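Local coordinates for putative citrate lyase, alfa subunit (Streptococcus mutans, PDB 2HJ0), which is a putative enzyme subunit of the CitF family, an alpha/beta protein built on two large mixed beta-sheets flanked by helices, at residues Leu255-Ala260 against Gly281-Ala286; Ser267-Glu272 against Ala407-Val412; Asn250-Leu255 against Val442-Ile447. All coordinates share one frame; numbering follows the deposited sequence.

Interaction 1. Residues Leu255-Ala260 against Gly281-Ala286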
ATOM      1  N   LEU A 255     -17.939  36.185 -11.821  1.00 21.28           N
ATOM      2  CA  LEU A 255     -18.886  36.665 -10.834  1.00 19.81           C
ATOM      3  C   LEU A 255     -19.366  35.466 -10.035  1.00 19.41           C
ATOM      4  O   LEU A 255     -19.470  35.517  -8.810  1.00 19.17           O
ATOM      5  CB  LEU A 255     -20.078  37.321 -11.521  1.00 20.52           C
ATOM      6  CG  LEU A 255     -21.108  38.017 -10.631  1.00 19.05           C
ATOM      7  CD1 LEU A 255     -20.590  39.380 -10.256  1.00 18.95           C
ATOM      8  CD2 LEU A 255     -22.420  38.156 -11.377  1.00 18.11           C
ATOM      9  N   ILE A 256     -19.659  34.381 -10.742  1.00 18.56           N
ATOM     10  CA  ILE A 256     -20.128  33.171 -10.091  1.00 18.28           C
ATOM     11  C   ILE A 256     -19.038  32.687  -9.148  1.00 18.59           C
ATOM     12  O   ILE A 256     -19.312  32.342  -7.997  1.00 18.84           O
ATOM     13  CB  ILE A 256     -20.490  32.066 -11.130  1.00 16.86           C
ATOM     14  CG1 ILE A 256     -21.665  32.543 -11.994  1.00 15.19           C
ATOM     15  CG2 ILE A 256     -20.880  30.776 -10.419  1.00 14.81           C
ATOM     16  CD1 ILE A 256     -22.059  31.612 -13.092  1.00 12.37           C
ATOM     17  N   ALA A 257     -17.800  32.677  -9.625  1.00 18.71           N
ATOM     18  CA  ALA A 257     -16.682  32.253  -8.794  1.00 18.34           C
ATOM     19  C   ALA A 257     -16.614  33.112  -7.547  1.00 18.05           C
ATOM     20  O   ALA A 257     -16.518  32.589  -6.440  1.00 17.20           O
ATOM     21  CB  ALA A 257     -15.378  32.371  -9.566  1.00 19.29           C
ATOM     22  N   GLU A 258     -16.672  34.430  -7.731  1.00 18.82           N
ATOM     23  CA  GLU A 258     -16.592  35.343  -6.597  1.00 20.13           C
ATOM     24  C   GLU A 258     -17.704  35.130  -5.584  1.00 19.46           C
ATOM     25  O   GLU A 258     -17.448  35.138  -4.380  1.00 19.51           O
ATOM     26  CB  GLU A 258     -16.574  36.802  -7.062  1.00 21.23           C
ATOM     27  CG  GLU A 258     -16.550  37.781  -5.900  1.00 25.18           C
ATOM     28  CD  GLU A 258     -15.906  39.126  -6.226  1.00 29.07           C
ATOM     29  OE1 GLU A 258     -16.276  39.735  -7.267  1.00 30.37           O
ATOM     30  OE2 GLU A 258     -15.040  39.579  -5.423  1.00 28.92           O
ATOM     31  N   TYR A 259     -18.933  34.942  -6.062  1.00 18.71           N
ATOM     32  CA  TYR A 259     -20.044  34.701  -5.151  1.00 17.60           C
ATOM     33  C   TYR A 259     -19.760  33.403  -4.390  1.00 17.06           C
ATOM     34  O   TYR A 259     -19.994  33.315  -3.182  1.00 17.88           O
ATOM     35  CB  TYR A 259     -21.376  34.579  -5.910  1.00 17.60           C
ATOM     36  CG  TYR A 259     -22.063  35.893  -6.271  1.00 18.56           C
ATOM     37  CD1 TYR A 259     -21.909  37.038  -5.481  1.00 19.23           C
ATOM     38  CD2 TYR A 259     -22.922  35.974  -7.374  1.00 19.06           C
ATOM     39  CE1 TYR A 259     -22.592  38.222  -5.783  1.00 18.26           C
ATOM     40  CE2 TYR A 259     -23.607  37.149  -7.681  1.00 17.36           C
ATOM     41  CZ  TYR A 259     -23.440  38.264  -6.889  1.00 18.77           C
ATOM     42  OH  TYR A 259     -24.113  39.426  -7.221  1.00 19.69           O
ATOM     43  N   ALA A 260     -19.239  32.401  -5.096  1.00 14.35           N
ATOM     44  CA  ALA A 260     -18.917  31.123  -4.474  1.00 12.14           C
ATOM     45  C   ALA A 260     -17.906  31.292  -3.339  1.00 10.26           C
ATOM     46  O   ALA A 260     -18.082  30.743  -2.249  1.00  8.97           O
ATOM     47  CB  ALA A 260     -18.378  30.158  -5.519  1.00 12.44           C
ATOM     48  N   GLY A 281     -11.550  23.706 -13.679  1.00 19.51           N
ATOM     49  CA  GLY A 281     -11.745  24.617 -14.792  1.00 20.69           C
ATOM     50  C   GLY A 281     -13.003  25.443 -14.594  1.00 22.42           C
ATOM     51  O   GLY A 281     -13.757  25.211 -13.649  1.00 23.67           O
ATOM     52  N   GLY A 282     -13.240  26.412 -15.471  1.00 22.06           N
ATOM     53  CA  GLY A 282     -14.428  27.230 -15.330  1.00 22.86           C
ATOM     54  C   GLY A 282     -14.478  28.029 -14.042  1.00 22.89           C
ATOM     55  O   GLY A 282     -13.447  28.341 -13.447  1.00 24.11           O
ATOM     56  N   ALA A 283     -15.687  28.361 -13.608  1.00 22.71           N
ATOM     57  CA  ALA A 283     -15.874  29.138 -12.390  1.00 23.38           C
ATOM     58  C   ALA A 283     -15.479  28.335 -11.157  1.00 23.64           C
ATOM     59  O   ALA A 283     -14.934  28.884 -10.203  1.00 23.73           O
ATOM     60  CB  ALA A 283     -17.331  29.586 -12.279  1.00 22.36           C
ATOM     61  N   SER A 284     -15.770  27.038 -11.175  1.00 24.38           N
ATOM     62  CA  SER A 284     -15.434  26.171 -10.051  1.00 26.15           C
ATOM     63  C   SER A 284     -13.940  26.236  -9.734  1.00 26.60           C
ATOM     64  O   SER A 284     -13.533  26.049  -8.584  1.00 27.95           O
ATOM     65  CB  SER A 284     -15.818  24.725 -10.352  1.00 25.70           C
ATOM     66  OG  SER A 284     -14.991  24.212 -11.376  1.00 27.19           O
ATOM     67  N   LEU A 285     -13.119  26.489 -10.746  1.00 25.05           N
ATOM     68  CA  LEU A 285     -11.683  26.590 -10.526  1.00 23.87           C
ATOM     69  C   LEU A 285     -11.311  27.994 -10.088  1.00 23.19           C
ATOM     70  O   LEU A 285     -10.589  28.171  -9.124  1.00 23.00           O
ATOM     71  CB  LEU A 285     -10.920  26.235 -11.805  1.00 23.27           C
ATOM     72  CG  LEU A 285      -9.429  26.589 -11.908  1.00 21.33           C
ATOM     73  CD1 LEU A 285      -8.612  25.978 -10.787  1.00 21.43           C
ATOM     74  CD2 LEU A 285      -8.939  26.092 -13.241  1.00 21.57           C
ATOM     75  N   ALA A 286     -11.826  28.986 -10.805  1.00 23.63           N
ATOM     76  CA  ALA A 286     -11.534  30.380 -10.517  1.00 24.31           C
ATOM     77  C   ALA A 286     -11.817  30.774  -9.077  1.00 24.21           C
ATOM     78  O   ALA A 286     -11.174  31.666  -8.531  1.00 24.44           O
ATOM     79  CB  ALA A 286     -12.321  31.272 -11.456  1.00 24.73           C
TER

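Interaction 2. Residues Ser267-Glu272 against Ala407-Val412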
ATOM      1  N   SER A 267     -18.689  31.119   5.543  1.00 13.28           N
ATOM      2  CA  SER A 267     -19.294  29.947   6.150  1.00 13.09           C
ATOM      3  C   SER A 267     -18.703  29.672   7.521  1.00 13.55           C
ATOM      4  O   SER A 267     -17.626  30.161   7.854  1.00 13.80           O
ATOM      5  CB  SER A 267     -19.092  28.728   5.245  1.00 13.12           C
ATOM      6  OG  SER A 267     -17.760  28.251   5.309  1.00 11.20           O
ATOM      7  N   PRO A 268     -19.402  28.871   8.339  1.00 14.38           N
ATOM      8  CA  PRO A 268     -18.899  28.549   9.678  1.00 14.71           C
ATOM      9  C   PRO A 268     -17.761  27.530   9.623  1.00 14.44           C
ATOM     10  O   PRO A 268     -17.422  26.930  10.630  1.00 15.38           O
ATOM     11  CB  PRO A 268     -20.126  27.971  10.366  1.00 13.43           C
ATOM     12  CG  PRO A 268     -20.755  27.215   9.245  1.00 14.49           C
ATOM     13  CD  PRO A 268     -20.699  28.211   8.103  1.00 13.01           C
ATOM     14  N   TYR A 269     -17.173  27.346   8.447  1.00 14.81           N
ATOM     15  CA  TYR A 269     -16.095  26.378   8.285  1.00 14.90           C
ATOM     16  C   TYR A 269     -14.808  27.101   7.907  1.00 15.63           C
ATOM     17  O   TYR A 269     -13.711  26.529   7.943  1.00 16.50           O
ATOM     18  CB  TYR A 269     -16.466  25.374   7.200  1.00 13.27           C
ATOM     19  CG  TYR A 269     -17.798  24.692   7.424  1.00 13.69           C
ATOM     20  CD1 TYR A 269     -17.927  23.652   8.347  1.00 12.32           C
ATOM     21  CD2 TYR A 269     -18.934  25.087   6.707  1.00 13.68           C
ATOM     22  CE1 TYR A 269     -19.160  23.011   8.547  1.00 13.90           C
ATOM     23  CE2 TYR A 269     -20.173  24.457   6.899  1.00 14.69           C
ATOM     24  CZ  TYR A 269     -20.279  23.417   7.819  1.00 14.74           C
ATOM     25  OH  TYR A 269     -21.487  22.777   8.000  1.00 13.65           O
ATOM     26  N   TYR A 270     -14.949  28.367   7.535  1.00 14.08           N
ATOM     27  CA  TYR A 270     -13.803  29.175   7.156  1.00 13.04           C
ATOM     28  C   TYR A 270     -13.077  29.684   8.394  1.00 13.21           C
ATOM     29  O   TYR A 270     -13.524  30.618   9.065  1.00 12.71           O
ATOM     30  CB  TYR A 270     -14.246  30.353   6.291  1.00 12.34           C
ATOM     31  CG  TYR A 270     -13.117  31.278   5.933  1.00  9.32           C
ATOM     32  CD1 TYR A 270     -13.000  32.527   6.520  1.00  7.61           C
ATOM     33  CD2 TYR A 270     -12.145  30.880   5.025  1.00  8.46           C
ATOM     34  CE1 TYR A 270     -11.935  33.360   6.212  1.00  7.59           C
ATOM     35  CE2 TYR A 270     -11.078  31.694   4.706  1.00  7.50           C
ATOM     36  CZ  TYR A 270     -10.972  32.940   5.304  1.00  8.08           C
ATOM     37  OH  TYR A 270      -9.902  33.758   5.000  1.00  6.40           O
ATOM     38  N   LYS A 271     -11.954  29.041   8.687  1.00 13.60           N
ATOM     39  CA  LYS A 271     -11.116  29.379   9.826  1.00 11.98           C
ATOM     40  C   LYS A 271      -9.778  28.679   9.635  1.00 12.75           C
ATOM     41  O   LYS A 271      -9.601  27.895   8.698  1.00 12.14           O
ATOM     42  CB  LYS A 271     -11.791  28.936  11.134  1.00 11.36           C
ATOM     43  CG  LYS A 271     -12.301  27.497  11.134  1.00 11.76           C
ATOM     44  CD  LYS A 271     -12.795  27.041  12.502  1.00 10.22           C
ATOM     45  CE  LYS A 271     -13.154  25.550  12.459  1.00 13.03           C
ATOM     46  NZ  LYS A 271     -13.105  24.832  13.773  1.00 12.15           N
ATOM     47  N   GLU A 272      -8.825  28.969  10.505  1.00 13.90           N
ATOM     48  CA  GLU A 272      -7.509  28.353  10.392  1.00 15.04           C
ATOM     49  C   GLU A 272      -7.602  26.822  10.282  1.00 14.01           C
ATOM     50  O   GLU A 272      -8.372  26.198  11.004  1.00 14.21           O
ATOM     51  CB  GLU A 272      -6.677  28.743  11.609  1.00 16.49           C
ATOM     52  CG  GLU A 272      -5.256  28.260  11.565  1.00 18.01           C
ATOM     53  CD  GLU A 272      -4.499  28.837  10.394  1.00 19.11           C
ATOM     54  OE1 GLU A 272      -4.862  29.935   9.932  1.00 18.82           O
ATOM     55  OE2 GLU A 272      -3.527  28.199   9.948  1.00 20.75           O
ATOM     56  N   ALA A 407     -18.456  16.173   2.109  1.00 11.11           N
ATOM     57  CA  ALA A 407     -18.202  17.567   2.472  1.00 11.78           C
ATOM     58  C   ALA A 407     -19.211  18.136   3.477  1.00 12.76           C
ATOM     59  O   ALA A 407     -20.390  17.801   3.446  1.00 12.83           O
ATOM     60  CB  ALA A 407     -18.179  18.421   1.215  1.00 12.13           C
ATOM     61  N   LYS A 408     -18.720  18.982   4.375  1.00 13.08           N
ATOM     62  CA  LYS A 408     -19.553  19.604   5.384  1.00 13.39           C
ATOM     63  C   LYS A 408     -20.503  20.518   4.657  1.00 14.20           C
ATOM     64  O   LYS A 408     -21.647  20.683   5.050  1.00 14.58           O
ATOM     65  CB  LYS A 408     -18.726  20.473   6.326  1.00 16.20           C
ATOM     66  CG  LYS A 408     -17.623  19.784   7.098  1.00 17.84           C
ATOM     67  CD  LYS A 408     -18.156  18.880   8.171  1.00 19.83           C
ATOM     68  CE  LYS A 408     -17.044  18.545   9.152  1.00 23.04           C
ATOM     69  NZ  LYS A 408     -15.863  17.925   8.477  1.00 23.92           N
HETATM   70  N   MSE A 409     -20.010  21.153   3.605  1.00 15.65           N
HETATM   71  CA  MSE A 409     -20.843  22.061   2.831  1.00 16.87           C
HETATM   72  C   MSE A 409     -20.540  21.960   1.345  1.00 16.67           C
HETATM   73  O   MSE A 409     -19.449  22.309   0.888  1.00 16.13           O
HETATM   74  CB  MSE A 409     -20.646  23.494   3.311  1.00 16.40           C
HETATM   75  CG  MSE A 409     -21.441  24.513   2.526  1.00 19.27           C
HETATM   76 SE   MSE A 409     -21.146  26.283   3.253  1.00 22.81          SE
HETATM   77  CE  MSE A 409     -19.413  26.633   2.510  1.00 18.33           C
ATOM     78  N   SER A 410     -21.531  21.481   0.602  1.00 16.87           N
ATOM     79  CA  SER A 410     -21.413  21.305  -0.834  1.00 17.34           C
ATOM     80  C   SER A 410     -21.924  22.488  -1.637  1.00 16.66           C
ATOM     81  O   SER A 410     -23.069  22.912  -1.476  1.00 15.54           O
ATOM     82  CB  SER A 410     -22.167  20.050  -1.267  1.00 18.04           C
ATOM     83  OG  SER A 410     -21.425  18.891  -0.950  1.00 22.15           O
ATOM     84  N   LEU A 411     -21.069  23.018  -2.507  1.00 16.34           N
ATOM     85  CA  LEU A 411     -21.459  24.130  -3.362  1.00 14.99           C
ATOM     86  C   LEU A 411     -21.547  23.657  -4.795  1.00 15.31           C
ATOM     87  O   LEU A 411     -20.634  23.010  -5.300  1.00 16.11           O
ATOM     88  CB  LEU A 411     -20.447  25.269  -3.290  1.00 14.20           C
ATOM     89  CG  LEU A 411     -20.841  26.447  -2.411  1.00 14.71           C
ATOM     90  CD1 LEU A 411     -20.929  25.963  -0.967  1.00 16.62           C
ATOM     91  CD2 LEU A 411     -19.818  27.564  -2.548  1.00 13.91           C
ATOM     92  N   VAL A 412     -22.659  23.959  -5.447  1.00 15.21           N
ATOM     93  CA  VAL A 412     -22.829  23.601  -6.847  1.00 14.83           C
ATOM     94  C   VAL A 412     -23.016  24.927  -7.588  1.00 15.21           C
ATOM     95  O   VAL A 412     -24.086  25.549  -7.539  1.00 13.65           O
ATOM     96  CB  VAL A 412     -24.068  22.675  -7.074  1.00 14.30           C
ATOM     97  CG1 VAL A 412     -24.318  22.483  -8.558  1.00 12.50           C
ATOM     98  CG2 VAL A 412     -23.835  21.320  -6.414  1.00 12.22           C
TER

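Interaction 3. Residues Asn250-Leu255 against Val442-Ile447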
ATOM      1  N   ASN A 250     -14.081  35.013 -18.644  1.00 31.89           N
ATOM      2  CA  ASN A 250     -15.512  35.260 -18.778  1.00 31.77           C
ATOM      3  C   ASN A 250     -16.074  35.931 -17.536  1.00 31.97           C
ATOM      4  O   ASN A 250     -16.187  35.308 -16.478  1.00 31.09           O
ATOM      5  CB  ASN A 250     -16.269  33.962 -19.003  1.00 31.89           C
ATOM      6  CG  ASN A 250     -17.754  34.192 -19.126  1.00 33.30           C
ATOM      7  OD1 ASN A 250     -18.211  34.825 -20.075  1.00 33.77           O
ATOM      8  ND2 ASN A 250     -18.521  33.698 -18.155  1.00 33.76           N
ATOM      9  N   PRO A 251     -16.473  37.203 -17.661  1.00 32.06           N
ATOM     10  CA  PRO A 251     -17.023  37.962 -16.531  1.00 31.57           C
ATOM     11  C   PRO A 251     -18.158  37.267 -15.787  1.00 30.99           C
ATOM     12  O   PRO A 251     -18.216  37.312 -14.558  1.00 30.72           O
ATOM     13  CB  PRO A 251     -17.463  39.269 -17.176  1.00 31.92           C
ATOM     14  CG  PRO A 251     -17.854  38.831 -18.560  1.00 33.33           C
ATOM     15  CD  PRO A 251     -16.731  37.893 -18.934  1.00 32.31           C
ATOM     16  N   LYS A 252     -19.057  36.621 -16.520  1.00 30.14           N
ATOM     17  CA  LYS A 252     -20.166  35.936 -15.879  1.00 29.50           C
ATOM     18  C   LYS A 252     -19.614  34.844 -14.964  1.00 29.31           C
ATOM     19  O   LYS A 252     -20.010  34.728 -13.802  1.00 28.31           O
ATOM     20  CB  LYS A 252     -21.110  35.353 -16.933  1.00 30.04           C
ATOM     21  CG  LYS A 252     -22.277  34.547 -16.385  1.00 31.48           C
ATOM     22  CD  LYS A 252     -23.203  34.087 -17.503  1.00 33.65           C
ATOM     23  CE  LYS A 252     -24.379  35.035 -17.682  1.00 37.30           C
ATOM     24  NZ  LYS A 252     -23.996  36.466 -17.886  1.00 38.76           N
ATOM     25  N   GLU A 253     -18.681  34.051 -15.475  1.00 29.21           N
ATOM     26  CA  GLU A 253     -18.101  32.994 -14.665  1.00 28.90           C
ATOM     27  C   GLU A 253     -17.367  33.563 -13.453  1.00 27.87           C
ATOM     28  O   GLU A 253     -17.535  33.068 -12.334  1.00 28.19           O
ATOM     29  CB  GLU A 253     -17.167  32.130 -15.515  1.00 30.74           C
ATOM     30  CG  GLU A 253     -17.920  31.134 -16.390  1.00 35.05           C
ATOM     31  CD  GLU A 253     -17.023  30.407 -17.378  1.00 37.75           C
ATOM     32  OE1 GLU A 253     -17.502  29.450 -18.033  1.00 38.32           O
ATOM     33  OE2 GLU A 253     -15.841  30.803 -17.503  1.00 39.00           O
ATOM     34  N   LEU A 254     -16.571  34.610 -13.668  1.00 26.10           N
ATOM     35  CA  LEU A 254     -15.827  35.239 -12.572  1.00 24.05           C
ATOM     36  C   LEU A 254     -16.744  35.745 -11.454  1.00 23.34           C
ATOM     37  O   LEU A 254     -16.370  35.744 -10.276  1.00 23.97           O
ATOM     38  CB  LEU A 254     -14.968  36.400 -13.090  1.00 22.79           C
ATOM     39  CG  LEU A 254     -13.651  36.032 -13.751  1.00 20.73           C
ATOM     40  CD1 LEU A 254     -12.985  37.271 -14.287  1.00 21.80           C
ATOM     41  CD2 LEU A 254     -12.770  35.336 -12.735  1.00 21.64           C
ATOM     42  N   LEU A 255     -17.939  36.185 -11.821  1.00 21.28           N
ATOM     43  CA  LEU A 255     -18.886  36.665 -10.834  1.00 19.81           C
ATOM     44  C   LEU A 255     -19.366  35.466 -10.035  1.00 19.41           C
ATOM     45  O   LEU A 255     -19.470  35.517  -8.810  1.00 19.17           O
ATOM     46  CB  LEU A 255     -20.078  37.321 -11.521  1.00 20.52           C
ATOM     47  CG  LEU A 255     -21.108  38.017 -10.631  1.00 19.05           C
ATOM     48  CD1 LEU A 255     -20.590  39.380 -10.256  1.00 18.95           C
ATOM     49  CD2 LEU A 255     -22.420  38.156 -11.377  1.00 18.11           C
ATOM     50  N   VAL A 442     -24.833  28.250  -6.432  1.00 13.68           N
ATOM     51  CA  VAL A 442     -24.391  29.597  -6.781  1.00 14.16           C
ATOM     52  C   VAL A 442     -24.521  29.862  -8.286  1.00 14.98           C
ATOM     53  O   VAL A 442     -24.069  29.060  -9.103  1.00 14.63           O
ATOM     54  CB  VAL A 442     -22.918  29.813  -6.359  1.00 13.58           C
ATOM     55  CG1 VAL A 442     -22.483  31.240  -6.653  1.00 12.98           C
ATOM     56  CG2 VAL A 442     -22.751  29.498  -4.883  1.00 12.86           C
ATOM     57  N   THR A 443     -25.144  30.988  -8.634  1.00 15.87           N
ATOM     58  CA  THR A 443     -25.340  31.393 -10.027  1.00 17.50           C
ATOM     59  C   THR A 443     -24.915  32.850 -10.187  1.00 17.94           C
ATOM     60  O   THR A 443     -24.407  33.451  -9.242  1.00 18.42           O
ATOM     61  CB  THR A 443     -26.811  31.285 -10.436  1.00 18.28           C
ATOM     62  OG1 THR A 443     -27.576  32.282  -9.744  1.00 19.96           O
ATOM     63  CG2 THR A 443     -27.353  29.915 -10.091  1.00 17.59           C
ATOM     64  N   GLU A 444     -25.122  33.434 -11.364  1.00 18.75           N
ATOM     65  CA  GLU A 444     -24.722  34.830 -11.539  1.00 18.99           C
ATOM     66  C   GLU A 444     -25.806  35.771 -11.025  1.00 18.93           C
ATOM     67  O   GLU A 444     -25.622  36.984 -10.945  1.00 16.96           O
ATOM     68  CB  GLU A 444     -24.390  35.128 -13.008  1.00 17.85           C
ATOM     69  CG  GLU A 444     -25.565  35.231 -13.965  1.00 20.68           C
ATOM     70  CD  GLU A 444     -26.133  33.881 -14.405  1.00 21.64           C
ATOM     71  OE1 GLU A 444     -26.802  33.844 -15.456  1.00 22.23           O
ATOM     72  OE2 GLU A 444     -25.924  32.870 -13.713  1.00 20.89           O
ATOM     73  N   VAL A 445     -26.928  35.180 -10.635  1.00 20.34           N
ATOM     74  CA  VAL A 445     -28.058  35.933 -10.133  1.00 20.97           C
ATOM     75  C   VAL A 445     -28.120  35.869  -8.614  1.00 21.69           C
ATOM     76  O   VAL A 445     -28.852  36.627  -7.976  1.00 22.95           O
ATOM     77  CB  VAL A 445     -29.346  35.383 -10.732  1.00 20.60           C
ATOM     78  CG1 VAL A 445     -30.537  36.187 -10.264  1.00 21.49           C
ATOM     79  CG2 VAL A 445     -29.241  35.432 -12.245  1.00 22.21           C
ATOM     80  N   GLY A 446     -27.335  34.968  -8.034  1.00 21.00           N
ATOM     81  CA  GLY A 446     -27.326  34.842  -6.595  1.00 18.87           C
ATOM     82  C   GLY A 446     -27.123  33.435  -6.086  1.00 18.73           C
ATOM     83  O   GLY A 446     -26.777  32.523  -6.832  1.00 18.25           O
ATOM     84  N   ILE A 447     -27.369  33.277  -4.791  1.00 19.10           N
ATOM     85  CA  ILE A 447     -27.216  32.019  -4.069  1.00 17.52           C
ATOM     86  C   ILE A 447     -28.561  31.394  -3.701  1.00 16.55           C
ATOM     87  O   ILE A 447     -29.508  32.108  -3.393  1.00 16.28           O
ATOM     88  CB  ILE A 447     -26.396  32.291  -2.778  1.00 19.12           C
ATOM     89  CG1 ILE A 447     -24.931  31.960  -3.033  1.00 20.57           C
ATOM     90  CG2 ILE A 447     -26.958  31.535  -1.584  1.00 18.78           C
ATOM     91  CD1 ILE A 447     -24.348  32.758  -4.153  1.00 23.27           C
TER

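Interaction 1. Residues Leu255-Ala260 against Gly281-Ala286
Ala257 and Ala283 meet where two helices pass each other, at a buried contact, their CB atoms pointing into the interface from opposite helices. The pair is not quite end-on: Ala257 CB lies 4.4 Å from Ala283 CB but comes nearer the backbone, 3.6 Å from Ala283 O. The same methyl also rests against Ala286, one turn further along, with Ala257 CB 3.8 Å from Ala286 CB. Ala257 is thus set between two residues of the facing helix, each presenting a methyl. Ile256 reaches Ala283 from its flank. With CG2 anti to the backbone N (chi1 -64° for CG1), its branched carbon CB lies 4.2 Å from Ala283 CB and CG2 stands equally near. Around this centre, Phe290 further along helix 282-297 packs on Ala257, while Ile413 of strand 409-413 touches both Ile256 and Ala283.

Alanine suits these places because a single methyl lets the axes of the segments 255-260 and 282-286 approach to 7.9 Å, crossing at -47°. Ser284 turns the other way, where its hydroxyl donates to Gly281 O (2.8 Å from Ser284 OG) at the start of the helix, a polar group kept on the far side. Between these segments the contact is apolar packing, methyl against methyl and backbone, and the burial of these small groups away from water is probably the source of its cohesion.

Interaction 2. Residues Ser267-Glu272 against Ala407-Val412
Tyr269 swings its ring toward Lys408 and Met409 by setting CG anti to its own carbonyl carbon (chi1 -54°), while Met409 extends to meet it with CG anti to the backbone N (chi1 178°). Lys408 brings its CB over one face of the ring, 3.8 Å from the Tyr269 centroid and 28° off the normal, which makes a CH-pi contact; the closest pair is Lys408 CB to Tyr269 CE1 at 3.4 Å. The rest of the lysine bends off, so it is the aliphatic root that serves the ring while the amine leads away, with a long, weak ion pair to Asp368. On the opposite face sits Pro268 CG, offset toward the rim.

Met409, present as selenomethionine, approaches obliquely with CB 3.7 Å from Tyr269 CE2. Its SE lies at the ring edge, 5.3 Å from the centroid, a Met-aromatic contact. A bend at the last torsion then carries the methyl to Ser267, with Met409 CE 3.5 Å from Ser267 CB. A long flexible side chain is apt here, touching an aromatic edge and a small residue at once.

The polar ends look elsewhere. Ser267 OG hydrogen-bonds to Ile264 O in the last turn of helix 251-265, and takes a weak bond from Tyr269 N. Arg453 ties the two segments indirectly, binding Tyr269 OH through NH2 and Lys408 O through NH1, and so probably helps fix the ring's direction. The contact lies at the N-terminal ends of parallel strands: the loop after helix 251-265 leads into strand 275-277, and 407-412 enters strand 409-413, with strand 369-372 between them in the sheet. This helix-loop-strand succession is consistent with the Rossmann-like clan of the family.

Interaction 3. Residues Asn250-Leu255 against Val442-Ile447
Glu444, in the turn of the beta-hairpin formed by strands 440-442 and 447-449, packs its side chain against Lys252 and Leu255 in the first turns of helix 251-265. The glutamate and lysine chains pass at a slant, touching through their carbon portions: Lys252 CG lies 4.0 Å from Glu444 CB, and Lys252 CE comes within 3.5 Å of Glu444 OE1. The charges are near without pairing, since Lys252 NZ stays 4.5 Å from Glu444 OE1, too far for a salt bridge but close enough for a probable weak attraction. Leu255 crosses the glutamate at about a right angle. Its CD2 branch does the touching, 3.4 Å from Glu444 O and against Glu444 CB as well.

Glu444 can serve both neighbours because CG stands between its backbone N and carbonyl carbon (chi1 74°) and the chain bends again at the next torsion. Leu416 N hydrogen-bonds to Glu444 OE2, and OE1 is satisfied elsewhere in the protein too, which probably explains why the lysine need not close to pairing distance. Ile256 of the same helix adds apolar support. A glutamate and a lysine suit this surface seam: their methylenes pack together while the carboxylate is bonded by the protein and the exposed lysine stays nearby.

Further out, the turn itself is held by Thr443. Its OG1 accepts from Val445 N at 3.1 Å, an ST turn that bends the chain around Glu444 and probably helps hold it toward the helix. Gly446 suits the close of the turn because, at its backbone angles (phi 146°), a beta carbon would press against the carbonyl O of Val445. Its own carbonyl takes two donors from one residue: Thr443 N lies 2.9 Å from Gly446 O, and Thr443 OG1 donates to that same oxygen from 3.0 Å.

In the fold
Helix 251-265 carries interactions 1 and 3, and the loop after it carries one side of interaction 2. Interactions 1 and 3 share Leu255, and their centres lie only about 7 Å apart. Ile256 bridges the two, touching Ala283 as well as Val442 and Glu444; Tyr259 packs on Val442 too. The centre of interaction 2 is about 15 Å from that of interaction 1 and 19 Å from that of interaction 3. The sheet connects it to them: Val412 O lies 3.0 Å from Val442 N, a probable hydrogen bond between neighbouring strands, while Leu411 CD2 packs 3.6 Å from Ala260 O. Together they join helix 251-265 and its loop to helix 282-297, strand 409-413 and the hairpin.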